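Local coordinates for TfuA domain-containing protein (Methanosarcina acetivorans, PDB 6XP8) that takes part in peptide backbone thioamidation, probably working together with a YcaO enzyme, at residues Q32-V37 and I62-N67; G69-G74 and K211-E216; L81-S84 and G90-G93; R21-P26 and Q39-I44. All coordinates share one frame; numbering follows the deposited sequence.

Interaction 1. Residues Q32-V37 and I62-N67; sequences QLEKFV and ILSALN
The flat group here is the carboxylate of Glu34, and Ser64 comes to it from above its plane: the hydroxyl OG donates to OE2 at 2.9 Å, about 36° out of the plane. The other oxygen, OE1, accepts a bond from Gln38 NE2, one turn further along the same helix, and two grips on the two oxygens probably limit rotation of the group. CG of Glu34 is anti to N (chi1 -160°), and the bend that follows at chi2 swings the acid across to the second helix. Below this polar bridge the contact is greasy. Val37 CG2 meets Ala65 CB at 3.7 Å, and it is here that the two backbones come nearest, CA of Val37 to CA of Ala65 at 6.2 Å. Leu33 CD1 lies against Ile62 CG1 at 3.8 Å, the two branched chains slanting over one another. Helices 33-37 and 62-67 run almost parallel, 12° apart, their segment axes 9.8 Å apart at closest approach. Both rest on the same face of the parallel sheet: Leu33, Val37 and Ala65 all reach Ile44 of strand 43-46, while Ile62 touches Ile46.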
# COMPACT_ATOMS: atom_id res chain seq x y z
N GLN A 32 7.74 17.43 -3.18
CA GLN A 32 8.96 16.67 -3.34
C GLN A 32 9.22 16.25 -4.78
O GLN A 32 10.38 16.11 -5.18
CB GLN A 32 8.98 15.46 -2.41
CG GLN A 32 9.11 15.83 -0.94
CD GLN A 32 9.30 14.62 -0.04
OE1 GLN A 32 8.78 13.53 -0.31
NE2 GLN A 32 10.05 14.81 1.03
N LEU A 33 8.15 16.05 -5.56
CA LEU A 33 8.26 15.57 -6.94
C LEU A 33 9.01 16.53 -7.87
O LEU A 33 9.83 16.09 -8.67
CB LEU A 33 6.88 15.27 -7.56
CG LEU A 33 5.98 14.14 -7.05
CD1 LEU A 33 4.89 13.89 -8.09
CD2 LEU A 33 6.72 12.84 -6.78
N GLU A 34 8.72 17.83 -7.75
CA GLU A 34 9.28 18.83 -8.67
C GLU A 34 10.81 18.92 -8.63
O GLU A 34 11.42 19.22 -9.65
CB GLU A 34 8.64 20.21 -8.47
CG GLU A 34 8.79 21.18 -9.65
CD GLU A 34 8.15 20.70 -10.95
OE1 GLU A 34 8.68 21.04 -12.03
OE2 GLU A 34 7.10 20.01 -10.91
N LYS A 35 11.41 18.62 -7.47
CA LYS A 35 12.88 18.56 -7.33
C LYS A 35 13.48 17.57 -8.33
O LYS A 35 14.47 17.87 -9.00
CB LYS A 35 13.29 18.17 -5.90
CG LYS A 35 14.78 18.34 -5.61
CD LYS A 35 15.17 17.74 -4.26
CE LYS A 35 16.65 17.96 -3.98
NZ LYS A 35 17.10 17.26 -2.73
N PHE A 36 12.86 16.39 -8.43
CA PHE A 36 13.34 15.32 -9.31
C PHE A 36 13.01 15.57 -10.78
O PHE A 36 13.82 15.23 -11.65
CB PHE A 36 12.84 13.97 -8.81
CG PHE A 36 13.35 13.63 -7.44
CD1 PHE A 36 14.65 13.15 -7.26
CD2 PHE A 36 12.55 13.85 -6.31
CE1 PHE A 36 15.14 12.86 -5.99
CE2 PHE A 36 13.04 13.56 -5.04
CZ PHE A 36 14.33 13.08 -4.88
N VAL A 37 11.86 16.17 -11.04
CA VAL A 37 11.49 16.66 -12.38
C VAL A 37 12.55 17.64 -12.90
O VAL A 37 13.01 17.51 -14.04
CB VAL A 37 10.07 17.29 -12.41
CG1 VAL A 37 9.72 17.88 -13.77
CG2 VAL A 37 9.02 16.26 -12.01
N ILE A 62 1.65 15.99 -9.50
CA ILE A 62 1.69 14.84 -10.40
C ILE A 62 1.45 15.31 -11.84
O ILE A 62 2.20 14.95 -12.74
CB ILE A 62 0.71 13.72 -9.95
CG1 ILE A 62 1.22 13.07 -8.65
CG2 ILE A 62 0.52 12.66 -11.04
CD1 ILE A 62 0.16 12.44 -7.78
N LEU A 63 0.43 16.16 -12.02
CA LEU A 63 0.13 16.74 -13.34
C LEU A 63 1.28 17.55 -13.93
O LEU A 63 1.51 17.48 -15.14
CB LEU A 63 -1.16 17.57 -13.29
CG LEU A 63 -2.48 16.81 -13.07
CD1 LEU A 63 -3.62 17.79 -12.80
CD2 LEU A 63 -2.82 15.89 -14.22
N SER A 64 2.00 18.29 -13.08
CA SER A 64 3.19 19.04 -13.51
C SER A 64 4.26 18.10 -14.07
O SER A 64 4.80 18.34 -15.16
CB SER A 64 3.76 19.88 -12.36
OG SER A 64 4.90 20.61 -12.78
N ALA A 65 4.53 17.02 -13.34
CA ALA A 65 5.48 15.98 -13.77
C ALA A 65 5.09 15.36 -15.11
O ALA A 65 5.94 15.22 -16.00
CB ALA A 65 5.62 14.91 -12.69
N LEU A 66 3.81 15.02 -15.26
CA LEU A 66 3.27 14.43 -16.49
C LEU A 66 3.40 15.39 -17.68
O LEU A 66 3.78 14.96 -18.78
CB LEU A 66 1.81 13.98 -16.31
CG LEU A 66 1.54 12.81 -15.36
CD1 LEU A 66 0.07 12.77 -14.99
CD2 LEU A 66 2.00 11.48 -15.94
N ASN A 67 3.09 16.66 -17.45
CA ASN A 67 3.18 17.71 -18.48
C ASN A 67 4.62 18.00 -18.91
O ASN A 67 4.85 18.46 -20.03
CB ASN A 67 2.52 19.02 -18.00
CG ASN A 67 1.01 18.90 -17.85
OD1 ASN A 67 0.36 18.05 -18.46
ND2 ASN A 67 0.44 19.78 -17.02

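Interaction 2. Residues G69-G74 and K211-E216; sequences GVKVVG and KKLIEE
Leu213 reaches from the C-terminal helix down to strand 71-74, where Lys71 and Val73 receive it. Starting at the backbone, its CB is already 4.2 Å from Lys71 CD, and CG comes marginally nearer. CG is set beside the backbone N (chi1 -69°). There the chain forks, and CD1 runs on anti to CA (chi2 177°). This carries CD1 furthest into the contact, where it meets Val73 CG2 at 3.6 Å and Lys71 CD at 3.8 Å, with Lys71 CB at 4.0 Å on the strand side. The second branch, CD2, stays with the lysine, 3.7 Å from Lys71 CD. The lysine therefore works here through its aliphatic stem, lying obliquely across the leucine at the exposed margin, whereas Val73 offers a methyl from the buried part of the strand. No hydrogen bond crosses between the two segments. An alanine in place of Leu213 would probably open a gap between strand and helix, leaving Val73 CG2 and the stem of Lys71 without the methyls they rest on.

Leu213 also touches Val43 on the adjoining strand, and Val73 has further company from Val206, Thr209 and Val210 of the same helix. Val72, pointing the opposite way, packs on Ala65 and Leu66 of helix 59-67. Helices on both faces of a parallel sheet make this a three-layer alpha/beta sandwich, and its strand order, 2-1-3-4-5, is that of flavodoxin-like folds.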
# COMPACT_ATOMS: atom_id res chain seq x y z
N GLY A 69 6.80 15.64 -19.30
CA GLY A 69 7.25 14.43 -20.00
C GLY A 69 7.77 13.32 -19.10
O GLY A 69 8.35 12.33 -19.59
N VAL A 70 7.58 13.47 -17.80
CA VAL A 70 7.97 12.45 -16.83
C VAL A 70 6.81 11.45 -16.72
O VAL A 70 5.65 11.84 -16.57
CB VAL A 70 8.32 13.05 -15.44
CG1 VAL A 70 8.93 12.00 -14.52
CG2 VAL A 70 9.29 14.22 -15.59
N LYS A 71 7.14 10.17 -16.83
CA LYS A 71 6.17 9.10 -16.66
C LYS A 71 5.96 8.90 -15.16
O LYS A 71 6.93 8.90 -14.40
CB LYS A 71 6.64 7.82 -17.34
CG LYS A 71 7.02 8.01 -18.80
CD LYS A 71 6.90 6.72 -19.60
CE LYS A 71 7.02 6.99 -21.10
NZ LYS A 71 5.92 7.85 -21.63
N VAL A 72 4.71 8.78 -14.74
CA VAL A 72 4.38 8.58 -13.33
C VAL A 72 3.59 7.28 -13.18
O VAL A 72 2.52 7.13 -13.78
CB VAL A 72 3.62 9.79 -12.70
CG1 VAL A 72 3.41 9.59 -11.20
CG2 VAL A 72 4.37 11.09 -12.94
N VAL A 73 4.13 6.37 -12.37
CA VAL A 73 3.51 5.08 -12.07
C VAL A 73 3.13 5.10 -10.60
O VAL A 73 3.90 5.56 -9.76
CB VAL A 73 4.49 3.90 -12.32
CG1 VAL A 73 3.82 2.54 -12.06
CG2 VAL A 73 5.02 3.94 -13.74
N GLY A 74 1.93 4.61 -10.30
CA GLY A 74 1.48 4.44 -8.92
C GLY A 74 0.85 3.10 -8.65
O GLY A 74 0.21 2.51 -9.52
N LYS A 211 10.80 -0.29 -14.13
CA LYS A 211 11.88 -0.97 -14.85
C LYS A 211 11.65 -0.95 -16.37
O LYS A 211 12.55 -0.57 -17.12
CB LYS A 211 12.04 -2.41 -14.35
CG LYS A 211 13.29 -3.13 -14.85
CD LYS A 211 13.32 -4.59 -14.40
CE LYS A 211 13.71 -4.72 -12.93
NZ LYS A 211 13.66 -6.14 -12.45
N LYS A 212 10.45 -1.33 -16.78
CA LYS A 212 10.07 -1.38 -18.20
C LYS A 212 10.08 -0.00 -18.86
O LYS A 212 10.57 0.14 -19.99
CB LYS A 212 8.71 -2.05 -18.39
CG LYS A 212 8.76 -3.56 -18.21
CD LYS A 212 7.52 -4.25 -18.75
CE LYS A 212 7.67 -5.76 -18.69
NZ LYS A 212 8.73 -6.29 -19.60
N LEU A 213 9.57 1.01 -18.16
CA LEU A 213 9.49 2.36 -18.72
C LEU A 213 10.86 3.04 -18.86
O LEU A 213 11.06 3.81 -19.81
CB LEU A 213 8.52 3.25 -17.93
CG LEU A 213 7.02 2.94 -18.01
CD1 LEU A 213 6.24 3.89 -17.12
CD2 LEU A 213 6.46 3.00 -19.44
N ILE A 214 11.78 2.74 -17.94
CA ILE A 214 13.17 3.20 -18.03
C ILE A 214 13.86 2.60 -19.26
O ILE A 214 14.54 3.32 -20.00
CB ILE A 214 13.97 2.93 -16.71
CG1 ILE A 214 13.53 3.91 -15.61
CG2 ILE A 214 15.49 2.99 -16.92
CD1 ILE A 214 13.92 5.37 -15.81
N GLU A 215 13.64 1.30 -19.49
CA GLU A 215 14.20 0.58 -20.63
C GLU A 215 13.68 1.08 -21.98
O GLU A 215 14.39 0.99 -22.99
CB GLU A 215 13.96 -0.93 -20.49
CG GLU A 215 14.84 -1.61 -19.45
CD GLU A 215 14.54 -3.09 -19.24
OE1 GLU A 215 13.54 -3.61 -19.80
OE2 GLU A 215 15.31 -3.75 -18.51
N GLU A 216 12.46 1.61 -22.00
CA GLU A 216 11.84 2.12 -23.22
C GLU A 216 12.17 3.60 -23.46
O GLU A 216 12.08 4.43 -22.56
CB GLU A 216 10.32 1.88 -23.20
CG GLU A 216 9.94 0.41 -23.37
CD GLU A 216 8.46 0.12 -23.15
OE1 GLU A 216 7.72 0.99 -22.62
OE2 GLU A 216 8.02 -0.99 -23.52

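Interaction 3. Residues L81-S84 and G90-G93; sequences LRAS and GMVG
Met91 reaches Ala83 by an almost fully stretched chain: a chi1 of -169° sends CG away from N, and the two torsions beyond it are also extended, so the thioether is laid lengthwise along the helix backbone. SD comes within 3.7 Å of Ala83 CA, and the terminal CE sits 3.6 Å from Ala83 N. The same methyl touches both neighbouring beta carbons, Ala83 CB at 3.9 Å and Arg82 CB at 3.9 Å. Met91 also touches Ile62 of helix 59-67. Two residues on, the backbone itself takes over, with Ala83 CB resting 3.6 Å from Gly93 CA. A side chain at Gly93 would start out toward Ala83 CB and crowd it, so this glycine lets helix and strand come close, their CA atoms of Ala83 and Gly93 only 4.9 Å apart.

The contact belongs to a beta-alpha-beta unit made of strand 71-74, helix 78-86 and strand 92-93; it seats the helix on the last strand, which pairs with strand 71-74 through backbone bonds from Val92 to Val72 and Gly74. Were Met91 replaced by an alanine, the helix backbone at Ala83 would probably lose the thioether lying on it, and a gap would be left beside Arg82 CB and Ile62.

Arg82 gives only the root of its chain to this packing. A bend at chi2 (-74°) turns the rest away, and the guanidinium finds its partners beyond: NE donates to Val57 O, and NH1 forms a salt bridge with Glu85. On the far side of the helix, Ser84 OG donates back to Leu81 O at 2.6 Å.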
# COMPACT_ATOMS: atom_id res chain seq x y z
N LEU A 81 -4.02 5.04 -4.76
CA LEU A 81 -5.06 6.05 -4.58
C LEU A 81 -4.95 7.15 -5.64
O LEU A 81 -5.94 7.45 -6.32
CB LEU A 81 -5.01 6.64 -3.16
CG LEU A 81 -6.09 7.66 -2.76
CD1 LEU A 81 -7.48 7.05 -2.79
CD2 LEU A 81 -5.78 8.21 -1.37
N ARG A 82 -3.76 7.73 -5.78
CA ARG A 82 -3.55 8.79 -6.77
C ARG A 82 -3.72 8.32 -8.22
O ARG A 82 -4.29 9.05 -9.04
CB ARG A 82 -2.18 9.47 -6.58
CG ARG A 82 -2.08 10.34 -5.34
CD ARG A 82 -2.82 11.66 -5.47
NE ARG A 82 -2.67 12.42 -4.23
CZ ARG A 82 -3.54 12.43 -3.23
NH1 ARG A 82 -4.68 11.75 -3.30
NH2 ARG A 82 -3.27 13.14 -2.14
N ALA A 83 -3.27 7.10 -8.53
CA ALA A 83 -3.44 6.57 -9.88
C ALA A 83 -4.93 6.39 -10.22
O ALA A 83 -5.33 6.65 -11.35
CB ALA A 83 -2.67 5.28 -10.07
N SER A 84 -5.73 6.00 -9.22
CA SER A 84 -7.18 5.87 -9.42
C SER A 84 -7.85 7.22 -9.70
O SER A 84 -8.89 7.28 -10.36
CB SER A 84 -7.84 5.18 -8.23
OG SER A 84 -8.01 6.05 -7.13
N GLY A 90 -2.96 10.49 -17.46
CA GLY A 90 -1.68 9.91 -17.87
C GLY A 90 -0.90 9.14 -16.81
O GLY A 90 0.10 8.50 -17.14
N MET A 91 -1.34 9.21 -15.55
CA MET A 91 -0.73 8.39 -14.50
C MET A 91 -1.06 6.91 -14.72
O MET A 91 -2.21 6.56 -14.97
CB MET A 91 -1.14 8.84 -13.10
CG MET A 91 -0.33 8.20 -11.98
SD MET A 91 -0.65 9.01 -10.41
CE MET A 91 0.14 7.89 -9.25
N VAL A 92 -0.04 6.07 -14.63
CA VAL A 92 -0.17 4.63 -14.82
C VAL A 92 -0.42 4.02 -13.45
O VAL A 92 0.37 4.20 -12.53
CB VAL A 92 1.11 4.02 -15.43
CG1 VAL A 92 0.97 2.51 -15.61
CG2 VAL A 92 1.47 4.68 -16.76
N GLY A 93 -1.54 3.30 -13.32
CA GLY A 93 -1.81 2.50 -12.12
C GLY A 93 -1.51 1.03 -12.35
O GLY A 93 -1.79 0.50 -13.43

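Interaction 4. Residues R21-P26 and Q39-I44; sequences RANYQP and QGYKVI
This is a small surface contact between two side chains, Asn23 and Tyr41, at one edge of the parallel sheet, bridging the outermost strand 23-25 and the loop that leads into strand 43-46. The side chains meet at about a right angle. Tyr41 brings its hydroxyl end: OH lies 3.8 Å from Asn23 CB, and ring carbon CE2 is 4.0 Å from that same CB. The amide is inclined 54° to the ring plane, and as modelled its ND2 is 2.9 Å from Tyr41 OH, although the amide may well be turned over, leaving the nature of this polar approach open. Through a trans first torsion (chi1 -178°), Asn23 extends its amide toward the tyrosine.

The backbones are held well apart, 9.7 Å from Asn23 CA to Ile44 CA, because strand 3-6 runs between them; Asn23 pairs with its Ala3 and Ile5. Strand 23-25, helix 33-38 and strand 43-46 thus form a beta-alpha-beta crossover that passes over the intervening strand. Gly40 ends that helix in a Schellman motif, its positive phi (93°) a backbone shape that suits glycine, and the chain then turns through Tyr41 into the strand.

Gln39 CB sits at the edge of the Tyr41 ring, in its plane. Phe36 of the crossover helix makes an edge-to-face pair with this ring and also touches Asn23. Tyr41 rests on Arg2 too, just ahead of strand 3-6. Further along, Val43 touches Val210 and Ile214 of the C-terminal helix, on the far face of the sheet from helix 33-38.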
# COMPACT_ATOMS: atom_id res chain seq x y z
N ARG A 21 17.61 -1.23 -9.41
CA ARG A 21 18.49 -0.12 -9.05
C ARG A 21 17.83 1.18 -9.50
O ARG A 21 17.61 1.41 -10.69
CB ARG A 21 19.91 -0.25 -9.65
CG ARG A 21 20.81 0.94 -9.32
CD ARG A 21 22.09 0.98 -10.15
NE ARG A 21 23.22 0.36 -9.46
CZ ARG A 21 24.37 0.96 -9.16
NH1 ARG A 21 24.62 2.22 -9.51
NH2 ARG A 21 25.31 0.27 -8.52
N ALA A 22 17.48 1.99 -8.51
CA ALA A 22 16.86 3.29 -8.71
C ALA A 22 17.23 4.19 -7.54
O ALA A 22 17.86 3.74 -6.57
CB ALA A 22 15.34 3.15 -8.81
N ASN A 23 16.85 5.47 -7.64
CA ASN A 23 16.94 6.37 -6.50
C ASN A 23 15.73 6.15 -5.59
O ASN A 23 14.62 6.59 -5.91
CB ASN A 23 17.04 7.83 -6.96
CG ASN A 23 17.19 8.81 -5.81
OD1 ASN A 23 17.03 8.46 -4.64
ND2 ASN A 23 17.51 10.05 -6.13
N TYR A 24 15.96 5.47 -4.47
CA TYR A 24 14.90 5.25 -3.48
C TYR A 24 14.83 6.39 -2.48
O TYR A 24 15.83 6.78 -1.87
CB TYR A 24 15.04 3.88 -2.79
CG TYR A 24 14.74 2.78 -3.77
CD1 TYR A 24 13.42 2.44 -4.10
CD2 TYR A 24 15.78 2.11 -4.43
CE1 TYR A 24 13.14 1.45 -5.03
CE2 TYR A 24 15.50 1.12 -5.36
CZ TYR A 24 14.19 0.79 -5.66
OH TYR A 24 13.90 -0.19 -6.58
N GLN A 25 13.62 6.93 -2.35
CA GLN A 25 13.34 8.05 -1.46
C GLN A 25 12.31 7.61 -0.43
O GLN A 25 11.58 6.64 -0.67
CB GLN A 25 12.81 9.24 -2.27
CG GLN A 25 13.85 9.91 -3.18
CD GLN A 25 15.02 10.53 -2.42
OE1 GLN A 25 16.18 10.24 -2.70
NE2 GLN A 25 14.71 11.39 -1.45
N PRO A 26 12.23 8.31 0.73
CA PRO A 26 11.18 8.02 1.72
C PRO A 26 9.76 8.23 1.15
O PRO A 26 9.63 8.81 0.06
CB PRO A 26 11.47 9.03 2.83
CG PRO A 26 12.91 9.36 2.68
CD PRO A 26 13.14 9.37 1.21
N GLN A 39 15.65 17.95 -11.85
CA GLN A 39 16.94 17.25 -11.95
C GLN A 39 17.06 16.39 -13.22
O GLN A 39 18.12 15.83 -13.50
CB GLN A 39 17.20 16.41 -10.70
CG GLN A 39 17.72 17.20 -9.50
CD GLN A 39 17.98 16.34 -8.26
OE1 GLN A 39 17.88 15.11 -8.30
NE2 GLN A 39 18.32 16.99 -7.16
N GLY A 40 15.96 16.28 -13.97
CA GLY A 40 15.93 15.56 -15.24
C GLY A 40 15.51 14.09 -15.19
O GLY A 40 15.73 13.36 -16.16
N TYR A 41 14.91 13.66 -14.08
CA TYR A 41 14.42 12.27 -13.95
C TYR A 41 13.30 11.98 -14.95
O TYR A 41 12.48 12.85 -15.25
CB TYR A 41 13.97 11.96 -12.51
CG TYR A 41 15.09 11.68 -11.52
CD1 TYR A 41 15.87 12.73 -10.99
CD2 TYR A 41 15.38 10.38 -11.11
CE1 TYR A 41 16.90 12.48 -10.10
CE2 TYR A 41 16.40 10.12 -10.21
CZ TYR A 41 17.16 11.17 -9.71
OH TYR A 41 18.17 10.93 -8.81
N LYS A 42 13.30 10.75 -15.48
CA LYS A 42 12.39 10.38 -16.56
C LYS A 42 11.16 9.59 -16.11
O LYS A 42 10.12 9.64 -16.76
CB LYS A 42 13.13 9.63 -17.68
CG LYS A 42 14.06 10.50 -18.52
CD LYS A 42 13.29 11.51 -19.38
CE LYS A 42 14.17 12.70 -19.74
NZ LYS A 42 13.41 13.70 -20.54
N VAL A 43 11.30 8.85 -15.02
CA VAL A 43 10.20 8.06 -14.45
C VAL A 43 10.14 8.28 -12.93
O VAL A 43 11.18 8.22 -12.25
CB VAL A 43 10.30 6.54 -14.78
CG1 VAL A 43 9.09 5.79 -14.24
CG2 VAL A 43 10.39 6.30 -16.28
N ILE A 44 8.94 8.54 -12.43
CA ILE A 44 8.65 8.57 -10.99
C ILE A 44 7.74 7.38 -10.65
O ILE A 44 6.70 7.20 -11.28
CB ILE A 44 7.96 9.89 -10.55
CG1 ILE A 44 8.86 11.10 -10.82
CG2 ILE A 44 7.57 9.83 -9.06
CD1 ILE A 44 8.14 12.44 -10.82

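How the interactions relate
Interactions 1 and 2 work on opposite faces of the sheet: two helices side by side in the first, the C-terminal helix in the second. Both combine a buried apolar part with a more accessible margin, and only interaction 1 adds a hydrogen bond there. Interaction 3 is apolar too, but brings helix and strand closer, with a thioether against backbone. Interaction 4 is the surface case, small and centred on polar groups. Backbone pairing of strand 71-74 with Ile44 and with Val92 ties interaction 2 to interactions 4 and 3. Phe36, in the helix of interaction 1, also packs against Asn23 and Tyr41 of interaction 4, whereas 3 and 4 do not touch.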